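Local structure of genome polyprotein (Chicken sicinivirus JSY, 6QWT) at residues L21-V32 and Q406-F417; R45-F55 and V167-I175. The protein probably copies the viral RNA as the 3D RNA-dependent RNA polymerase, the C-terminal part of the viral polyprotein. One frame throughout, in Å; residues are numbered along the deposited sequence.

Contact 1: residues L21-V32 and Q406-F417; sequences LVKSPAYGAFPV and QQSVMWTRGGPF
V22 and T412 form a hydrogen-bonded pair in a two-stranded antiparallel sheet that ties strand 22-23, near the N-terminal end of the chain, to strand 411-412, in the C-terminal region that forms the thumb in picornaviral polymerases. V22 N donates to T412 O at 2.9 Å, and T412 N returns a bond to V22 O. Just beyond the strand pair, S24 adds two bonds: its N donates to M410 O, while OG donates to V409 O at 2.6 Å, in the carbonyl plane on a lone pair. The same OG accepts from A26 N, an ST turn, so this short hydroxyl side chain both shapes its own turn and grips the other segment. P25, a rigid residue suited to the second position of the type I turn S24-Y27, lays CD 3.7 Å from the centroid of the F417 ring, over its face. Y27 turns a ring edge toward the six-membered ring of W411, the planes 84° apart. F30 instead offers a face: Q406 CG sits 3.7 Å from its ring centroid, with the amide stacked at 27° to the ring. Q407 bends back at chi2 (-61°), bringing NE2 2.9 Å from P31 O, while its OE1 accepts from T33 N. Beyond the two segments, A26 and F30 pack on helix 433-449, V409 and T412 meet helix 417-428, and L21 and W411 touch P36 of strand 34-36 and L161 of strand 161-163.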
# COMPACT_ATOMS: atom_id res chain seq x y z
N LEU A 21 1.98 19.54 8.00
CA LEU A 21 1.90 20.16 6.69
C LEU A 21 1.59 21.64 6.84
O LEU A 21 0.55 22.01 7.42
CB LEU A 21 0.84 19.47 5.83
CG LEU A 21 1.19 18.08 5.30
CD1 LEU A 21 -0.06 17.36 4.80
CD2 LEU A 21 2.23 18.18 4.19
N VAL A 22 2.48 22.49 6.34
CA VAL A 22 2.30 23.93 6.38
C VAL A 22 2.42 24.47 4.96
O VAL A 22 3.00 23.83 4.07
CB VAL A 22 3.31 24.63 7.31
CG1 VAL A 22 3.17 24.09 8.74
CG2 VAL A 22 4.73 24.42 6.81
N LYS A 23 1.85 25.65 4.74
CA LYS A 23 1.85 26.25 3.41
C LYS A 23 3.28 26.50 2.94
O LYS A 23 4.13 26.98 3.69
CB LYS A 23 1.07 27.56 3.42
CG LYS A 23 -0.42 27.37 3.69
CD LYS A 23 -1.16 28.70 3.65
CE LYS A 23 -2.66 28.51 3.86
NZ LYS A 23 -3.37 29.81 3.90
N SER A 24 3.54 26.16 1.68
CA SER A 24 4.85 26.28 1.08
C SER A 24 4.99 27.62 0.38
O SER A 24 4.02 28.35 0.19
CB SER A 24 5.06 25.12 0.10
OG SER A 24 4.56 25.44 -1.19
N PRO A 25 6.22 28.00 -0.02
CA PRO A 25 6.39 29.24 -0.80
C PRO A 25 5.63 29.26 -2.12
O PRO A 25 5.56 30.32 -2.75
CB PRO A 25 7.90 29.30 -1.03
CG PRO A 25 8.49 28.53 0.10
CD PRO A 25 7.51 27.41 0.37
N ALA A 26 5.08 28.13 -2.56
CA ALA A 26 4.33 28.06 -3.81
C ALA A 26 2.83 27.96 -3.59
O ALA A 26 2.09 27.60 -4.51
CB ALA A 26 4.82 26.89 -4.66
N TYR A 27 2.36 28.29 -2.38
CA TYR A 27 0.98 27.97 -1.99
C TYR A 27 -0.07 28.62 -2.89
O TYR A 27 -1.15 28.06 -3.07
CB TYR A 27 0.73 28.39 -0.54
CG TYR A 27 -0.73 28.31 -0.16
CD1 TYR A 27 -1.52 29.44 -0.14
CD2 TYR A 27 -1.31 27.09 0.16
CE1 TYR A 27 -2.86 29.37 0.20
CE2 TYR A 27 -2.65 27.00 0.49
CZ TYR A 27 -3.42 28.15 0.51
OH TYR A 27 -4.76 28.07 0.85
N GLY A 28 0.20 29.79 -3.45
CA GLY A 28 -0.86 30.33 -4.28
C GLY A 28 -0.88 29.90 -5.74
O GLY A 28 -1.72 30.39 -6.50
N ALA A 29 -0.00 28.97 -6.14
CA ALA A 29 0.25 28.73 -7.56
C ALA A 29 -0.98 28.20 -8.29
O ALA A 29 -1.27 28.64 -9.42
CB ALA A 29 1.42 27.75 -7.72
N PHE A 30 -1.70 27.27 -7.70
CA PHE A 30 -2.86 26.64 -8.31
C PHE A 30 -4.07 26.77 -7.40
O PHE A 30 -3.93 26.99 -6.20
CB PHE A 30 -2.59 25.15 -8.60
CG PHE A 30 -1.38 24.91 -9.45
CD1 PHE A 30 -1.47 24.91 -10.83
CD2 PHE A 30 -0.14 24.69 -8.86
CE1 PHE A 30 -0.36 24.69 -11.62
CE2 PHE A 30 0.98 24.47 -9.65
CZ PHE A 30 0.87 24.47 -11.02
N PRO A 31 -5.28 26.67 -7.96
CA PRO A 31 -6.48 26.64 -7.11
C PRO A 31 -6.40 25.50 -6.10
O PRO A 31 -6.13 24.35 -6.46
CB PRO A 31 -7.62 26.44 -8.11
CG PRO A 31 -7.09 27.02 -9.39
CD PRO A 31 -5.62 26.73 -9.39
N VAL A 32 -6.62 25.82 -4.83
CA VAL A 32 -6.46 24.86 -3.75
C VAL A 32 -7.66 23.92 -3.74
O VAL A 32 -8.76 24.31 -3.37
CB VAL A 32 -6.29 25.57 -2.40
CG1 VAL A 32 -6.25 24.55 -1.26
CG2 VAL A 32 -5.03 26.42 -2.40
N GLN A 406 0.52 19.35 -8.64
CA GLN A 406 0.05 20.73 -8.53
C GLN A 406 -0.35 21.07 -7.09
O GLN A 406 -0.08 22.18 -6.61
CB GLN A 406 -1.12 20.98 -9.48
CG GLN A 406 -0.71 21.09 -10.94
CD GLN A 406 -1.89 21.09 -11.89
OE1 GLN A 406 -3.01 20.75 -11.50
NE2 GLN A 406 -1.65 21.46 -13.14
N GLN A 407 -0.97 20.12 -6.40
CA GLN A 407 -1.41 20.38 -5.03
C GLN A 407 -0.28 20.15 -4.02
O GLN A 407 -0.13 20.93 -3.08
CB GLN A 407 -2.61 19.50 -4.68
CG GLN A 407 -3.85 19.77 -5.51
CD GLN A 407 -4.37 21.19 -5.36
OE1 GLN A 407 -4.62 21.66 -4.24
NE2 GLN A 407 -4.53 21.88 -6.48
N SER A 408 0.52 19.10 -4.21
CA SER A 408 1.55 18.77 -3.23
C SER A 408 2.60 19.86 -3.13
O SER A 408 3.16 20.09 -2.04
CB SER A 408 2.22 17.44 -3.58
OG SER A 408 1.33 16.35 -3.43
N VAL A 409 2.90 20.55 -4.23
CA VAL A 409 3.95 21.55 -4.23
C VAL A 409 3.60 22.74 -3.36
O VAL A 409 4.48 23.50 -2.94
CB VAL A 409 4.28 22.00 -5.66
CG1 VAL A 409 3.21 22.95 -6.19
CG2 VAL A 409 5.66 22.64 -5.72
N MET A 410 2.32 22.92 -3.05
CA MET A 410 1.86 24.05 -2.25
C MET A 410 1.96 23.80 -0.75
O MET A 410 1.52 24.65 0.04
CB MET A 410 0.42 24.41 -2.65
CG MET A 410 0.23 24.57 -4.16
SD MET A 410 -1.21 25.55 -4.63
CE MET A 410 -2.52 24.34 -4.49
N TRP A 411 2.54 22.67 -0.34
CA TRP A 411 2.66 22.34 1.07
C TRP A 411 4.02 21.71 1.32
O TRP A 411 4.66 21.16 0.41
CB TRP A 411 1.55 21.38 1.52
CG TRP A 411 0.17 21.90 1.27
CD1 TRP A 411 -0.54 21.79 0.11
CD2 TRP A 411 -0.65 22.63 2.19
NE1 TRP A 411 -1.77 22.40 0.26
CE2 TRP A 411 -1.86 22.92 1.52
CE3 TRP A 411 -0.49 23.06 3.51
CZ2 TRP A 411 -2.90 23.63 2.13
CZ3 TRP A 411 -1.52 23.76 4.11
CH2 TRP A 411 -2.71 24.04 3.42
N THR A 412 4.47 21.80 2.57
CA THR A 412 5.74 21.23 2.97
C THR A 412 5.62 20.71 4.40
O THR A 412 4.74 21.11 5.16
CB THR A 412 6.88 22.26 2.88
OG1 THR A 412 8.12 21.63 3.25
CG2 THR A 412 6.62 23.44 3.81
N ARG A 413 6.52 19.79 4.75
CA ARG A 413 6.59 19.25 6.10
C ARG A 413 7.71 19.87 6.92
O ARG A 413 7.93 19.45 8.06
CB ARG A 413 6.75 17.72 6.05
CG ARG A 413 5.44 16.96 6.13
CD ARG A 413 5.59 15.52 5.68
NE ARG A 413 4.43 15.06 4.92
CZ ARG A 413 3.35 14.51 5.47
NH1 ARG A 413 3.29 14.34 6.78
NH2 ARG A 413 2.34 14.12 4.71
N GLY A 414 8.43 20.85 6.38
CA GLY A 414 9.42 21.60 7.13
C GLY A 414 10.85 21.40 6.69
O GLY A 414 11.74 22.08 7.23
N GLY A 415 11.13 20.51 5.74
CA GLY A 415 12.47 20.33 5.25
C GLY A 415 12.85 21.44 4.29
O GLY A 415 12.12 22.42 4.11
N PRO A 416 14.01 21.31 3.65
CA PRO A 416 14.36 22.25 2.57
C PRO A 416 13.36 22.12 1.43
O PRO A 416 13.16 21.04 0.88
CB PRO A 416 15.77 21.81 2.15
CG PRO A 416 16.29 21.02 3.32
CD PRO A 416 15.09 20.35 3.92
N PHE A 417 12.71 23.24 1.09
CA PHE A 417 11.62 23.19 0.13
C PHE A 417 12.10 22.71 -1.24
O PHE A 417 11.31 22.13 -2.00
CB PHE A 417 10.96 24.57 0.01
CG PHE A 417 9.78 24.59 -0.92
CD1 PHE A 417 8.79 23.63 -0.83
CD2 PHE A 417 9.67 25.57 -1.89
CE1 PHE A 417 7.70 23.65 -1.68
CE2 PHE A 417 8.58 25.60 -2.75
CZ PHE A 417 7.59 24.64 -2.64

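Contact 2: residues R45-F55 and V167-I175; sequences RTEADVDQVAF and VAAAKTRLI
T46 OG1 is gripped from two directions: it donates to A168 O at 2.9 Å, approaching from above the carbonyl plane, and accepts from A48 N at 3.0 Å, which makes an ST turn. The acceptor carbonyl lies at the end of helix 164-168, closed by a Schellman motif in which A170 takes a positive phi (60°) and its N bonds back to V167 O. A168 O also accepts a bond from a water, which in turn accepts from E47 N, so this helix-end carbonyl is bound by both a side chain and the solvent. The threonine carries OG1 anti to its own nitrogen (chi1 -178°), which turns the hydroxyl to the helix end.

One residue back from A168, V167 CG1 lies over one face of the R45 guanidinium, 3.4 Å from NH1, while the charged end of the arginine pairs with D43 and E35. The small methyl of A170 lets A48, V50 and V53 close in around it; V50 CB stands 4.1 Å from A170 CB. V53 CG1 packs against A170 O in van der Waals contact, and V50 CG2 approaches T172 OG1 at 3.6 Å. Thus the short helix 50-54 rests on the chain leading from the Schellman turn into strand 174-177, an outermost strand of a five-stranded mixed sheet. Just before that strand, A54 sets its methyl against T172 O, and a second water donates to both A54 O and T172 O. The flat ring of F55 suits the branched end of L174: CD1 lies over one face, 4.2 Å from the ring centroid and 18° off its normal.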
# COMPACT_ATOMS: atom_id res chain seq x y z
N ARG A 45 -12.75 23.43 10.33
CA ARG A 45 -13.13 23.16 8.94
C ARG A 45 -14.20 22.08 8.81
O ARG A 45 -14.72 21.88 7.71
CB ARG A 45 -11.90 22.75 8.13
CG ARG A 45 -10.86 23.86 7.96
CD ARG A 45 -9.58 23.31 7.36
NE ARG A 45 -9.04 22.20 8.13
CZ ARG A 45 -8.20 21.29 7.66
NH1 ARG A 45 -7.80 21.36 6.40
NH2 ARG A 45 -7.77 20.31 8.44
N THR A 46 -14.55 21.39 9.89
CA THR A 46 -15.54 20.32 9.85
C THR A 46 -16.49 20.45 11.03
O THR A 46 -16.14 20.96 12.09
CB THR A 46 -14.87 18.93 9.87
OG1 THR A 46 -15.89 17.91 9.78
CG2 THR A 46 -14.08 18.72 11.16
N GLU A 47 -17.72 19.98 10.82
CA GLU A 47 -18.71 19.87 11.88
C GLU A 47 -18.76 18.47 12.48
O GLU A 47 -19.50 18.25 13.45
CB GLU A 47 -20.10 20.25 11.36
CG GLU A 47 -20.16 21.63 10.71
CD GLU A 47 -20.09 22.75 11.72
OE1 GLU A 47 -21.08 22.94 12.46
OE2 GLU A 47 -19.05 23.43 11.79
N ALA A 48 -18.00 17.53 11.94
CA ALA A 48 -18.02 16.14 12.38
C ALA A 48 -16.91 15.88 13.39
O ALA A 48 -16.02 16.70 13.62
CB ALA A 48 -17.89 15.20 11.18
N ASP A 49 -16.98 14.70 13.99
CA ASP A 49 -15.98 14.22 14.94
C ASP A 49 -15.07 13.24 14.20
O ASP A 49 -15.52 12.19 13.74
CB ASP A 49 -16.65 13.54 16.13
CG ASP A 49 -15.68 13.16 17.23
OD1 ASP A 49 -14.45 13.30 17.03
OD2 ASP A 49 -16.14 12.71 18.30
N VAL A 50 -13.78 13.60 14.09
CA VAL A 50 -12.88 12.83 13.24
C VAL A 50 -12.63 11.44 13.83
O VAL A 50 -12.56 10.45 13.09
CB VAL A 50 -11.56 13.61 13.01
CG1 VAL A 50 -10.84 13.89 14.32
CG2 VAL A 50 -10.66 12.85 12.05
N ASP A 51 -12.50 11.33 15.15
CA ASP A 51 -12.32 10.02 15.77
C ASP A 51 -13.51 9.11 15.49
O ASP A 51 -13.35 7.88 15.40
CB ASP A 51 -12.10 10.15 17.27
CG ASP A 51 -10.72 10.68 17.62
OD1 ASP A 51 -10.36 10.69 18.81
OD2 ASP A 51 -9.98 11.08 16.69
N GLN A 52 -14.70 9.68 15.33
CA GLN A 52 -15.89 8.90 14.99
C GLN A 52 -15.90 8.54 13.51
O GLN A 52 -16.16 7.38 13.14
CB GLN A 52 -17.15 9.68 15.38
CG GLN A 52 -18.42 8.85 15.41
CD GLN A 52 -19.08 8.75 14.05
OE1 GLN A 52 -19.12 9.72 13.29
NE2 GLN A 52 -19.60 7.57 13.73
N VAL A 53 -15.63 9.51 12.64
CA VAL A 53 -15.67 9.26 11.20
C VAL A 53 -14.55 8.31 10.79
O VAL A 53 -14.74 7.43 9.94
CB VAL A 53 -15.61 10.58 10.42
CG1 VAL A 53 -15.61 10.32 8.92
CG2 VAL A 53 -16.78 11.48 10.81
N ALA A 54 -13.35 8.47 11.38
CA ALA A 54 -12.21 7.65 10.97
C ALA A 54 -12.43 6.17 11.26
O ALA A 54 -11.85 5.31 10.59
CB ALA A 54 -10.93 8.14 11.65
N PHE A 55 -13.26 5.85 12.26
CA PHE A 55 -13.53 4.47 12.63
C PHE A 55 -14.93 4.03 12.21
O PHE A 55 -15.37 2.95 12.61
CB PHE A 55 -13.36 4.28 14.14
CG PHE A 55 -11.92 4.22 14.58
CD1 PHE A 55 -11.25 5.38 14.93
CD2 PHE A 55 -11.24 3.02 14.64
CE1 PHE A 55 -9.92 5.33 15.34
CE2 PHE A 55 -9.92 2.96 15.04
CZ PHE A 55 -9.26 4.12 15.39
N VAL A 167 -12.02 16.77 3.77
CA VAL A 167 -11.71 17.59 4.94
C VAL A 167 -13.00 18.01 5.64
O VAL A 167 -13.14 17.85 6.86
CB VAL A 167 -10.86 18.81 4.54
CG1 VAL A 167 -10.77 19.81 5.68
CG2 VAL A 167 -9.48 18.36 4.10
N ALA A 168 -13.96 18.53 4.88
CA ALA A 168 -15.22 19.00 5.46
C ALA A 168 -16.00 17.87 6.12
O ALA A 168 -16.75 18.12 7.06
CB ALA A 168 -16.06 19.68 4.38
N ALA A 169 -15.84 16.64 5.63
CA ALA A 169 -16.51 15.49 6.22
C ALA A 169 -15.68 14.78 7.28
O ALA A 169 -16.15 13.80 7.86
CB ALA A 169 -16.89 14.49 5.11
N ALA A 170 -14.46 15.26 7.55
CA ALA A 170 -13.54 14.66 8.53
C ALA A 170 -13.18 13.22 8.17
O ALA A 170 -12.89 12.41 9.05
CB ALA A 170 -14.11 14.73 9.95
N LYS A 171 -13.19 12.90 6.87
CA LYS A 171 -12.84 11.56 6.39
C LYS A 171 -11.32 11.48 6.24
O LYS A 171 -10.77 11.64 5.15
CB LYS A 171 -13.54 11.26 5.08
CG LYS A 171 -15.04 11.06 5.17
CD LYS A 171 -15.61 10.85 3.78
CE LYS A 171 -17.12 10.73 3.79
NZ LYS A 171 -17.66 10.59 2.40
N THR A 172 -10.65 11.21 7.35
CA THR A 172 -9.20 11.05 7.35
C THR A 172 -8.86 9.59 7.63
O THR A 172 -9.51 8.94 8.44
CB THR A 172 -8.55 11.97 8.37
OG1 THR A 172 -8.51 11.33 9.65
CG2 THR A 172 -9.35 13.26 8.47
N ARG A 173 -7.84 9.09 6.94
CA ARG A 173 -7.50 7.68 7.00
C ARG A 173 -6.67 7.39 8.25
O ARG A 173 -6.19 8.28 8.95
CB ARG A 173 -6.74 7.25 5.75
CG ARG A 173 -7.47 7.57 4.45
CD ARG A 173 -6.84 6.84 3.27
NE ARG A 173 -5.60 7.48 2.84
CZ ARG A 173 -4.62 6.85 2.21
NH1 ARG A 173 -4.73 5.56 1.93
NH2 ARG A 173 -3.52 7.51 1.85
N LEU A 174 -6.51 6.10 8.53
CA LEU A 174 -5.69 5.63 9.63
C LEU A 174 -4.37 5.10 9.10
O LEU A 174 -4.30 4.54 8.01
CB LEU A 174 -6.41 4.52 10.41
CG LEU A 174 -7.73 4.91 11.06
CD1 LEU A 174 -8.56 3.66 11.35
CD2 LEU A 174 -7.49 5.70 12.34
N ILE A 175 -3.31 5.32 9.87
CA ILE A 175 -2.00 4.73 9.60
C ILE A 175 -1.59 3.93 10.83
O ILE A 175 -1.62 4.45 11.95
CB ILE A 175 -0.95 5.80 9.23
CG1 ILE A 175 0.44 5.17 9.12
CG2 ILE A 175 -0.95 6.95 10.23
CD1 ILE A 175 1.51 6.14 8.63
O HOH W 1 -18.90 19.01 8.37
O HOH W 2 -10.17 5.92 8.34

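In the fold
Along the chain the segments run 21-32, 45-55, 167-175 and 406-417, so the pairing in contact 2 falls wholly between the two halves of contact 1. Their centres are about 22 Å apart and their nearest atoms about 6 Å, without touching. Two short strands bridge the gap: strand 34-36 touches contact 1 and its P36 carbonyl binds R45 of contact 2; strand 161-163 touches contact 1 and bonds K171 O through R162. The chain leaves the five-stranded mixed sheet after strand 2-5, reaches the C-terminal region at contact 1, and at contact 2 returns to the chain entering strand 174-177 on the far edge of the same sheet, consistent with the way picornaviral polymerases join fingers and thumb.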